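Local coordinates for BepC protein (Bartonella tribocorum, PDB 4WGJ) that probably transfers AMP from ATP to threonine and tyrosine side chains of target proteins, this chain being the Fic-domain part of a longer translocated Bartonella effector, at residues 79-84 / 151-156; 186-191 / 205-210; 174-179 / 210-215. One frame throughout, in Å; residues are numbered along the deposited sequence.

Interaction 1 ties the loop after helix 59-70 to the start of the Fic motif and reaches the bound ATP analogue AMPPNP through H153. Interactions 2 and 3 lie on the other side of the chain's centre, where the last two helices and a two-stranded sheet lie; interaction 1 is about 24 Å and about 28 Å from them, centre to centre. Interaction 2 is nested within the loop that interaction 3 closes, and the two share D210 near the end of helix 202-211, their centres about 14 Å apart. In interaction 2 the M188 side chain lines a glycine pocket and comes within about 4 Å of AMPPNP, whereas the I211 side chain of interaction 3 stays about 12 Å from the nucleotide.

Interaction 1 (79-84 / 151-156); sequences HTRDTS and HAHPFR. With ANP (phosphoaminophosphonic acid-adenylate ester), chain B.
R81 grips the carbonyls of A152, H153 and P154, where the chain leaves helix 135-152. Its backbone N donates to P154 O at 2.8 Å (N-H...O 163°). Further out, R81 NE meets H153 O at 2.7 Å, approaching nearly along the C=O axis and only 5° out of the guanidinium plane; NH2 adds weaker bonds to H153 O and to A152 O. CG lies between the backbone N and the carbonyl carbon (chi1 61°), and the chain then runs extended to NE, lying alongside the P154 and H153 carbonyls. The buried guanidinium is further held at M95 O and A108 O, so several carbonyls fix its rotation. Apolar contact comes from T80, whose CG2 touches P154 CB and F155 CE1, both at 3.8 Å, while its OG1 bonds to D82 OD1. The F155 ring presents its edge to H79 O, 3.4 Å from F155 CD1, and stacks on H66. A water joins H79 O to the N of R156. On the ligand side, the H153 ring, stacked on F107, brings CE1 to 3.5 Å from O5' of AMPPNP. H153, P154, F155 and R156 open the HPFRKGNGR sequence, the Fic signature motif, whose later residues K157, G158, G160 and R161 bond the nucleotide.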
loop_
_atom_site.group_PDB
_atom_site.type_symbol
_atom_site.label_atom_id
_atom_site.label_comp_id
_atom_site.label_asym_id
_atom_site.label_seq_id
_atom_site.Cartn_x
_atom_site.Cartn_y
_atom_site.Cartn_z
ATOM N N HIS A 79 -11.321 -1.342 -2.022
ATOM C CA HIS A 79 -12.023 -0.062 -1.902
ATOM C C HIS A 79 -11.214 0.896 -1.039
ATOM O O HIS A 79 -10.714 0.510 0.009
ATOM C CB HIS A 79 -13.400 -0.247 -1.280
ATOM C CG HIS A 79 -14.298 -1.146 -2.063
ATOM N ND1 HIS A 79 -15.444 -0.695 -2.680
ATOM C CD2 HIS A 79 -14.224 -2.471 -2.325
ATOM C CE1 HIS A 79 -16.039 -1.706 -3.290
ATOM N NE2 HIS A 79 -15.316 -2.794 -3.094
ATOM N N THR A 80 -11.108 2.143 -1.470
ATOM C CA THR A 80 -10.303 3.125 -0.744
ATOM C C THR A 80 -11.103 3.789 0.380
ATOM O O THR A 80 -12.339 3.823 0.344
ATOM C CB THR A 80 -9.758 4.192 -1.706
ATOM O OG1 THR A 80 -10.844 4.751 -2.442
ATOM C CG2 THR A 80 -8.782 3.557 -2.700
ATOM N N ARG A 81 -10.396 4.325 1.375
ATOM C CA ARG A 81 -11.031 4.775 2.609
ATOM C C ARG A 81 -11.730 6.119 2.482
ATOM O O ARG A 81 -12.374 6.561 3.431
ATOM C CB ARG A 81 -10.013 4.845 3.745
ATOM C CG ARG A 81 -8.874 5.812 3.486
ATOM C CD ARG A 81 -7.801 5.751 4.595
ATOM N NE ARG A 81 -6.620 6.479 4.155
ATOM C CZ ARG A 81 -6.443 7.796 4.263
ATOM N NH1 ARG A 81 -7.349 8.565 4.876
ATOM N NH2 ARG A 81 -5.340 8.347 3.771
ATOM N N ASP A 82 -11.608 6.758 1.322
ATOM C CA ASP A 82 -12.329 8.009 1.048
ATOM C C ASP A 82 -13.728 7.753 0.515
ATOM O O ASP A 82 -14.502 8.691 0.318
ATOM C CB ASP A 82 -11.559 8.883 0.048
ATOM C CG ASP A 82 -11.231 8.150 -1.267
ATOM O OD1 ASP A 82 -11.455 6.923 -1.351
ATOM O OD2 ASP A 82 -10.728 8.808 -2.210
ATOM N N THR A 83 -14.064 6.493 0.259
ATOM C CA THR A 83 -15.374 6.127 -0.271
ATOM C C THR A 83 -16.170 5.379 0.792
ATOM O O THR A 83 -15.603 4.519 1.489
ATOM C CB THR A 83 -15.221 5.255 -1.527
ATOM O OG1 THR A 83 -14.701 3.976 -1.152
ATOM C CG2 THR A 83 -14.262 5.915 -2.511
ATOM N N SER A 84 -17.455 5.680 0.937
ATOM C CA SER A 84 -18.237 4.986 1.954
ATOM C C SER A 84 -18.380 3.525 1.583
ATOM O O SER A 84 -18.601 3.182 0.418
ATOM C CB SER A 84 -19.613 5.629 2.132
ATOM O OG SER A 84 -19.462 6.886 2.761
ATOM N N HIS A 151 2.356 8.069 1.183
ATOM C CA HIS A 151 1.680 9.252 1.737
ATOM C C HIS A 151 0.186 9.196 1.406
ATOM O O HIS A 151 -0.647 9.579 2.223
ATOM C CB HIS A 151 2.277 10.557 1.213
ATOM C CG HIS A 151 1.642 11.784 1.808
ATOM N ND1 HIS A 151 0.570 12.430 1.227
ATOM C CD2 HIS A 151 1.919 12.468 2.946
ATOM C CE1 HIS A 151 0.221 13.465 1.974
ATOM N NE2 HIS A 151 1.022 13.511 3.024
ATOM N N ALA A 152 -0.149 8.721 0.210
ATOM C CA ALA A 152 -1.561 8.624 -0.177
ATOM C C ALA A 152 -2.337 7.678 0.751
ATOM O O ALA A 152 -3.454 8.002 1.175
ATOM C CB ALA A 152 -1.691 8.168 -1.622
ATOM N N HIS A 153 -1.739 6.524 1.057
ATOM C CA HIS A 153 -2.268 5.592 2.067
ATOM C C HIS A 153 -3.748 5.350 1.807
ATOM O O HIS A 153 -4.582 5.622 2.668
ATOM C CB HIS A 153 -2.042 6.186 3.471
ATOM C CG HIS A 153 -2.214 5.219 4.610
ATOM N ND1 HIS A 153 -1.205 4.380 5.037
ATOM C CD2 HIS A 153 -3.255 5.014 5.457
ATOM C CE1 HIS A 153 -1.621 3.689 6.084
ATOM N NE2 HIS A 153 -2.864 4.048 6.355
ATOM N N PRO A 154 -4.086 4.869 0.597
ATOM C CA PRO A 154 -5.484 4.963 0.155
ATOM C C PRO A 154 -6.464 4.031 0.855
ATOM O O PRO A 154 -7.668 4.227 0.681
ATOM C CB PRO A 154 -5.412 4.581 -1.337
ATOM C CG PRO A 154 -3.968 4.737 -1.720
ATOM C CD PRO A 154 -3.212 4.356 -0.469
ATOM N N PHE A 155 -5.983 3.034 1.596
ATOM C CA PHE A 155 -6.887 2.037 2.191
ATOM C C PHE A 155 -6.946 2.126 3.713
ATOM O O PHE A 155 -6.046 2.669 4.353
ATOM C CB PHE A 155 -6.465 0.618 1.767
ATOM C CG PHE A 155 -6.304 0.474 0.274
ATOM C CD1 PHE A 155 -7.413 0.275 -0.535
ATOM C CD2 PHE A 155 -5.047 0.597 -0.321
ATOM C CE1 PHE A 155 -7.280 0.183 -1.914
ATOM C CE2 PHE A 155 -4.908 0.511 -1.705
ATOM C CZ PHE A 155 -6.030 0.304 -2.494
ATOM N N ARG A 156 -8.000 1.567 4.295
ATOM C CA ARG A 156 -8.123 1.561 5.754
ATOM C C ARG A 156 -6.988 0.741 6.389
ATOM O O ARG A 156 -6.511 1.048 7.480
ATOM C CB ARG A 156 -9.493 1.016 6.170
ATOM C CG ARG A 156 -9.686 0.851 7.684
ATOM C CD ARG A 156 -9.488 2.181 8.437
ATOM N NE ARG A 156 -9.643 2.002 9.887
ATOM C CZ ARG A 156 -8.709 1.489 10.688
ATOM N NH1 ARG A 156 -7.534 1.090 10.190
ATOM N NH2 ARG A 156 -8.950 1.366 11.990
HETATM P PG ANP B . 2.619 -3.685 6.914
HETATM O O1G ANP B . 2.793 -5.120 6.288
HETATM O O2G ANP B . 3.355 -3.674 8.226
HETATM O O3G ANP B . 3.248 -2.633 5.931
HETATM P PB ANP B . -0.181 -2.968 6.176
HETATM O O1B ANP B . 0.133 -3.690 4.906
HETATM O O2B ANP B . -1.572 -3.360 6.754
HETATM N N3B ANP B . 0.994 -3.324 7.332
HETATM P PA ANP B . -0.850 -0.321 6.843
HETATM O O1A ANP B . -0.784 -0.704 8.280
HETATM O O2A ANP B . -2.199 0.180 6.343
HETATM O O3A ANP B . -0.263 -1.430 5.863
HETATM O "O5'" ANP B . 0.248 0.798 6.593
HETATM C "C5'" ANP B . 1.608 0.541 7.020
HETATM C "C4'" ANP B . 2.570 1.492 6.352
HETATM O "O4'" ANP B . 2.597 2.749 7.078
HETATM C "C3'" ANP B . 4.015 0.980 6.317
HETATM O "O3'" ANP B . 4.648 1.226 5.064
HETATM C "C2'" ANP B . 4.677 1.759 7.456
HETATM O "O2'" ANP B . 6.082 1.905 7.289
HETATM C "C1'" ANP B . 3.943 3.092 7.346
HETATM N N9 ANP B . 4.017 3.896 8.564
HETATM C C8 ANP B . 3.969 3.444 9.858
HETATM N N7 ANP B . 4.086 4.390 10.760
HETATM C C5 ANP B . 4.223 5.547 10.008
HETATM C C6 ANP B . 4.392 6.900 10.365
HETATM N N6 ANP B . 4.445 7.331 11.627
HETATM N N1 ANP B . 4.501 7.806 9.367
HETATM C C2 ANP B . 4.453 7.378 8.103
HETATM N N3 ANP B . 4.299 6.133 7.646
HETATM C C4 ANP B . 4.188 5.260 8.653
HETATM O O HOH W 1 -10.373 1.234 2.717
#

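Interaction 2 (186-191 / 205-210); sequences GRMTTA and KDLFED. With GLY (glycine), chain D.
M188 and L207 both set CG anti to the backbone N (chi1 near 180° in both), which directs both side chains between helices 185-198 and 202-211. M188 then bends at its next two torsions, hooking CE round to 3.6 Å from L207 CD2, with M188 SD at 3.8 Å from the same methyl; the two side chains cross at about a right angle. A191 CB closes on L207 CD2 as well, at 4.1 Å, so L207 CD2 meets both M188 and A191. On the other branch, L207 CD1 rests against R187 CD at 4.0 Å. L207 was modelled in two conformers, and these contacts belong to one of them. The two segments run roughly antiparallel, 139° between their directions, their axes 10.4 Å apart at closest approach; they belong to the last two helices of this Fic-domain chain, and F146 and R164 from the neighbouring helices pack on M188. M188 CB also lies 3.6 Å from OXT of a bound glycine, while T189 of the same helix touches AMPPNP. On the exposed side, R187 and D210 approach without a salt bridge: R187 NH1 is 4.1 Å from D210 OD2, which lies well out of the guanidinium plane, the two flat groups being turned 78° apart. A water in the guanidinium plane accepts from R187 NH1 and donates to D210 OD2, each at 2.7 Å.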
loop_
_atom_site.group_PDB
_atom_site.type_symbol
_atom_site.label_atom_id
_atom_site.label_comp_id
_atom_site.label_asym_id
_atom_site.label_seq_id
_atom_site.Cartn_x
_atom_site.Cartn_y
_atom_site.Cartn_z
ATOM N N GLY A 186 11.126 -2.984 11.016
ATOM C CA GLY A 186 11.860 -1.847 11.549
ATOM C C GLY A 186 12.571 -1.017 10.484
ATOM O O GLY A 186 12.509 0.225 10.495
ATOM N N ARG A 187 13.252 -1.689 9.557
ATOM C CA ARG A 187 13.954 -0.983 8.481
ATOM C C ARG A 187 12.963 -0.188 7.618
ATOM O O ARG A 187 13.202 0.980 7.285
ATOM C CB ARG A 187 14.756 -1.966 7.610
ATOM C CG ARG A 187 15.613 -1.274 6.542
ATOM C CD ARG A 187 16.405 -2.253 5.670
ATOM N NE ARG A 187 17.428 -2.971 6.428
ATOM C CZ ARG A 187 18.717 -2.643 6.442
ATOM N NH1 ARG A 187 19.159 -1.610 5.727
ATOM N NH2 ARG A 187 19.569 -3.352 7.163
ATOM N N MET A 188 11.849 -0.821 7.258
ATOM C CA MET A 188 10.859 -0.168 6.406
ATOM C C MET A 188 10.190 0.992 7.138
ATOM O O MET A 188 10.035 2.075 6.579
ATOM C CB MET A 188 9.799 -1.159 5.939
ATOM C CG MET A 188 8.640 -0.479 5.180
ATOM S SD MET A 188 9.192 0.291 3.638
ATOM C CE MET A 188 9.603 -1.193 2.734
ATOM N N THR A 189 9.793 0.753 8.385
ATOM C CA THR A 189 9.144 1.788 9.191
ATOM C C THR A 189 10.044 3.016 9.321
ATOM O O THR A 189 9.600 4.150 9.114
ATOM C CB THR A 189 8.770 1.249 10.579
ATOM O OG1 THR A 189 7.740 0.265 10.423
ATOM C CG2 THR A 189 8.243 2.363 11.459
ATOM N N THR A 190 11.310 2.792 9.645
ATOM C CA THR A 190 12.265 3.895 9.742
ATOM C C THR A 190 12.322 4.718 8.436
ATOM O O THR A 190 12.241 5.949 8.471
ATOM C CB THR A 190 13.647 3.368 10.125
ATOM O OG1 THR A 190 13.588 2.913 11.487
ATOM C CG2 THR A 190 14.699 4.466 10.014
ATOM N N ALA A 191 12.400 4.048 7.290
ATOM C CA ALA A 191 12.438 4.748 6.005
ATOM C C ALA A 191 11.162 5.549 5.763
ATOM O O ALA A 191 11.213 6.696 5.310
ATOM C CB ALA A 191 12.664 3.761 4.859
ATOM N N LYS A 205 15.699 6.176 -0.142
ATOM C CA LYS A 205 16.588 6.051 -1.297
ATOM C C LYS A 205 17.543 4.880 -1.113
ATOM O O LYS A 205 17.743 4.073 -2.032
ATOM C CB LYS A 205 17.376 7.341 -1.519
ATOM C CG LYS A 205 16.508 8.530 -1.898
ATOM C CD LYS A 205 15.918 8.383 -3.286
ATOM C CE LYS A 205 15.076 9.605 -3.645
ATOM N NZ LYS A 205 14.373 9.418 -4.933
ATOM N N ASP A 206 18.128 4.789 0.079
ATOM C CA ASP A 206 19.049 3.704 0.394
ATOM C C ASP A 206 18.340 2.359 0.324
ATOM O O ASP A 206 18.895 1.384 -0.188
ATOM C CB ASP A 206 19.667 3.889 1.789
ATOM C CG ASP A 206 20.619 5.076 1.863
ATOM O OD1 ASP A 206 20.982 5.639 0.806
ATOM O OD2 ASP A 206 21.024 5.431 2.991
ATOM N N LEU A 207 17.120 2.314 0.853
ATOM C CA LEU A 207 16.333 1.090 0.859
ATOM C C LEU A 207 16.126 0.588 -0.565
ATOM O O LEU A 207 16.360 -0.582 -0.869
ATOM C CB LEU A 207 14.989 1.328 1.552
ATOM C CG LEU A 207 14.021 0.145 1.625
ATOM C CD1 LEU A 207 14.682 -1.037 2.298
ATOM C CD2 LEU A 207 12.756 0.549 2.377
ATOM N N PHE A 208 15.697 1.477 -1.456
ATOM C CA PHE A 208 15.450 1.028 -2.823
ATOM C C PHE A 208 16.734 0.676 -3.568
ATOM O O PHE A 208 16.721 -0.195 -4.437
ATOM C CB PHE A 208 14.602 2.061 -3.580
ATOM C CG PHE A 208 13.134 1.839 -3.370
ATOM C CD1 PHE A 208 12.522 2.268 -2.202
ATOM C CD2 PHE A 208 12.390 1.100 -4.283
ATOM C CE1 PHE A 208 11.172 2.015 -1.973
ATOM C CE2 PHE A 208 11.047 0.837 -4.061
ATOM C CZ PHE A 208 10.435 1.297 -2.902
ATOM N N GLU A 209 17.851 1.298 -3.209
ATOM C CA GLU A 209 19.135 0.862 -3.747
ATOM C C GLU A 209 19.428 -0.571 -3.278
ATOM O O GLU A 209 19.952 -1.394 -4.038
ATOM C CB GLU A 209 20.255 1.824 -3.317
ATOM C CG GLU A 209 21.659 1.270 -3.478
ATOM C CD GLU A 209 22.000 0.959 -4.921
ATOM O OE1 GLU A 209 21.498 1.679 -5.815
ATOM O OE2 GLU A 209 22.765 -0.002 -5.161
ATOM N N ASP A 210 19.052 -0.879 -2.041
ATOM C CA ASP A 210 19.389 -2.168 -1.446
ATOM C C ASP A 210 18.509 -3.312 -1.958
ATOM O O ASP A 210 18.926 -4.476 -1.912
ATOM C CB ASP A 210 19.289 -2.099 0.085
ATOM C CG ASP A 210 20.375 -1.227 0.714
ATOM O OD1 ASP A 210 21.450 -1.063 0.102
ATOM O OD2 ASP A 210 20.154 -0.722 1.837
HETATM N N GLY D . 7.124 -4.774 7.044
HETATM C CA GLY D . 7.926 -5.825 6.445
HETATM C C GLY D . 8.541 -5.389 5.130
HETATM O O GLY D . 9.237 -6.146 4.452
HETATM O OXT GLY D . 8.351 -4.249 4.709
HETATM O O HOH W 2 18.142 -0.225 3.584
#

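Interaction 3 (174-179 / 210-215); sequences AGHTVD and DITHPQ. With EDO (1,2-ethanediol), chain C.
T177 and H213 form the hydrogen-bonded pair of a short antiparallel ladder, strand 176-178 against strand 212-214, which joins the chain just after helix 159-174 to the chain just after helix 202-211. T177 N donates to H213 O at 2.8 Å and H213 N returns the bond to T177 O; D179 N to I211 O at 3.0 Å extends the pairing. The T177 and H213 side chains share one face, V178 and T212 the other. V178 places CG1 anti to its N (chi1 178°), where it meets I211 CD1 at 3.7 Å. I211 turns CG1 back over its own main chain (chi1 69°), which with chi2 near 180° carries CD1 to V178 CG1, beside F180 and I183. T212 CG2 grazes H176 CB, while its OG1 bonds back to F208 O; the H176 ring stacks on F138. At the other end, the extended Q215 chain runs along G175, Q215 OE1 3.5 Å from G175 CA, and a water links its NE2 to T177 OG1. An ethanediol, probably from the crystallisation liquor, sits at the H213 ring edge, its O1 in the ring plane 2.7 Å from H213 NE2, and both its hydroxyls donate to D179 O.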
loop_
_atom_site.group_PDB
_atom_site.type_symbol
_atom_site.label_atom_id
_atom_site.label_comp_id
_atom_site.label_asym_id
_atom_site.label_seq_id
_atom_site.Cartn_x
_atom_site.Cartn_y
_atom_site.Cartn_z
ATOM N N ALA A 174 9.496 -2.837 -15.655
ATOM C CA ALA A 174 10.580 -1.917 -15.993
ATOM C C ALA A 174 11.923 -2.612 -16.210
ATOM O O ALA A 174 12.881 -1.991 -16.664
ATOM C CB ALA A 174 10.727 -0.865 -14.906
ATOM N N GLY A 175 12.003 -3.890 -15.857
ATOM C CA GLY A 175 13.229 -4.649 -16.053
ATOM C C GLY A 175 14.141 -4.669 -14.828
ATOM O O GLY A 175 15.360 -4.792 -14.952
ATOM N N HIS A 176 13.557 -4.543 -13.639
ATOM C CA HIS A 176 14.326 -4.555 -12.396
ATOM C C HIS A 176 13.612 -5.369 -11.339
ATOM O O HIS A 176 12.428 -5.162 -11.096
ATOM C CB HIS A 176 14.542 -3.134 -11.866
ATOM C CG HIS A 176 15.190 -2.219 -12.852
ATOM N ND1 HIS A 176 16.559 -2.118 -12.982
ATOM C CD2 HIS A 176 14.658 -1.377 -13.770
ATOM C CE1 HIS A 176 16.842 -1.235 -13.923
ATOM N NE2 HIS A 176 15.707 -0.771 -14.417
ATOM N N THR A 177 14.320 -6.288 -10.695
ATOM C CA THR A 177 13.709 -7.018 -9.597
ATOM C C THR A 177 13.731 -6.187 -8.318
ATOM O O THR A 177 14.763 -5.639 -7.922
ATOM C CB THR A 177 14.402 -8.361 -9.359
ATOM O OG1 THR A 177 14.203 -9.186 -10.508
ATOM C CG2 THR A 177 13.815 -9.059 -8.137
ATOM N N VAL A 178 12.564 -6.097 -7.688
ATOM C CA VAL A 178 12.392 -5.382 -6.437
ATOM C C VAL A 178 12.052 -6.414 -5.383
ATOM O O VAL A 178 11.005 -7.054 -5.463
ATOM C CB VAL A 178 11.269 -4.333 -6.543
ATOM C CG1 VAL A 178 11.059 -3.625 -5.196
ATOM C CG2 VAL A 178 11.589 -3.344 -7.655
ATOM N N ASP A 179 12.940 -6.606 -4.413
ATOM C CA ASP A 179 12.822 -7.750 -3.510
ATOM C C ASP A 179 12.852 -7.293 -2.060
ATOM O O ASP A 179 13.890 -6.849 -1.575
ATOM C CB ASP A 179 13.953 -8.754 -3.796
ATOM C CG ASP A 179 14.008 -9.888 -2.790
ATOM O OD1 ASP A 179 12.990 -10.168 -2.129
ATOM O OD2 ASP A 179 15.080 -10.510 -2.665
ATOM N N ASP A 210 19.052 -0.879 -2.041
ATOM C CA ASP A 210 19.389 -2.168 -1.446
ATOM C C ASP A 210 18.509 -3.312 -1.958
ATOM O O ASP A 210 18.926 -4.476 -1.912
ATOM C CB ASP A 210 19.289 -2.099 0.085
ATOM C CG ASP A 210 20.375 -1.227 0.714
ATOM O OD1 ASP A 210 21.450 -1.063 0.102
ATOM O OD2 ASP A 210 20.154 -0.722 1.837
ATOM N N ILE A 211 17.312 -2.997 -2.450
ATOM C CA ILE A 211 16.363 -4.051 -2.820
ATOM C C ILE A 211 16.176 -4.206 -4.330
ATOM O O ILE A 211 15.487 -5.122 -4.774
ATOM C CB ILE A 211 14.974 -3.807 -2.187
ATOM C CG1 ILE A 211 14.306 -2.580 -2.811
ATOM C CG2 ILE A 211 15.090 -3.686 -0.662
ATOM C CD1 ILE A 211 12.908 -2.278 -2.271
ATOM N N THR A 212 16.795 -3.318 -5.108
ATOM C CA THR A 212 16.684 -3.333 -6.575
ATOM C C THR A 212 17.865 -4.074 -7.218
ATOM O O THR A 212 19.020 -3.781 -6.908
ATOM C CB THR A 212 16.615 -1.889 -7.122
ATOM O OG1 THR A 212 15.395 -1.277 -6.686
ATOM C CG2 THR A 212 16.664 -1.864 -8.650
ATOM N N HIS A 213 17.576 -5.026 -8.105
ATOM C CA HIS A 213 18.608 -5.814 -8.771
ATOM C C HIS A 213 18.256 -5.979 -10.254
ATOM O O HIS A 213 17.080 -5.952 -10.615
ATOM C CB HIS A 213 18.748 -7.202 -8.114
ATOM C CG HIS A 213 18.686 -7.186 -6.617
ATOM N ND1 HIS A 213 19.811 -7.112 -5.822
ATOM C CD2 HIS A 213 17.630 -7.227 -5.767
ATOM C CE1 HIS A 213 19.452 -7.105 -4.549
ATOM N NE2 HIS A 213 18.134 -7.176 -4.489
ATOM N N PRO A 214 19.266 -6.177 -11.117
ATOM C CA PRO A 214 18.940 -6.545 -12.501
ATOM C C PRO A 214 18.103 -7.816 -12.549
ATOM O O PRO A 214 18.266 -8.689 -11.700
ATOM C CB PRO A 214 20.316 -6.769 -13.148
ATOM C CG PRO A 214 21.237 -7.061 -12.001
ATOM C CD PRO A 214 20.715 -6.210 -10.861
ATOM N N GLN A 215 17.194 -7.898 -13.514
ATOM C CA GLN A 215 16.386 -9.094 -13.695
ATOM C C GLN A 215 17.228 -10.260 -14.192
ATOM O O GLN A 215 18.099 -10.087 -15.045
ATOM C CB GLN A 215 15.254 -8.829 -14.680
ATOM C CG GLN A 215 13.944 -8.483 -14.030
ATOM C CD GLN A 215 12.847 -8.259 -15.046
ATOM O OE1 GLN A 215 13.106 -8.155 -16.248
ATOM N NE2 GLN A 215 11.611 -8.195 -14.571
HETATM C C1 EDO C . 17.359 -8.023 -0.917
HETATM O O1 EDO C . 16.767 -7.569 -2.141
HETATM C C2 EDO C . 16.654 -7.361 0.261
HETATM O O2 EDO C . 15.351 -7.937 0.426
HETATM O O HOH W 3 11.304 -8.680 -11.632
#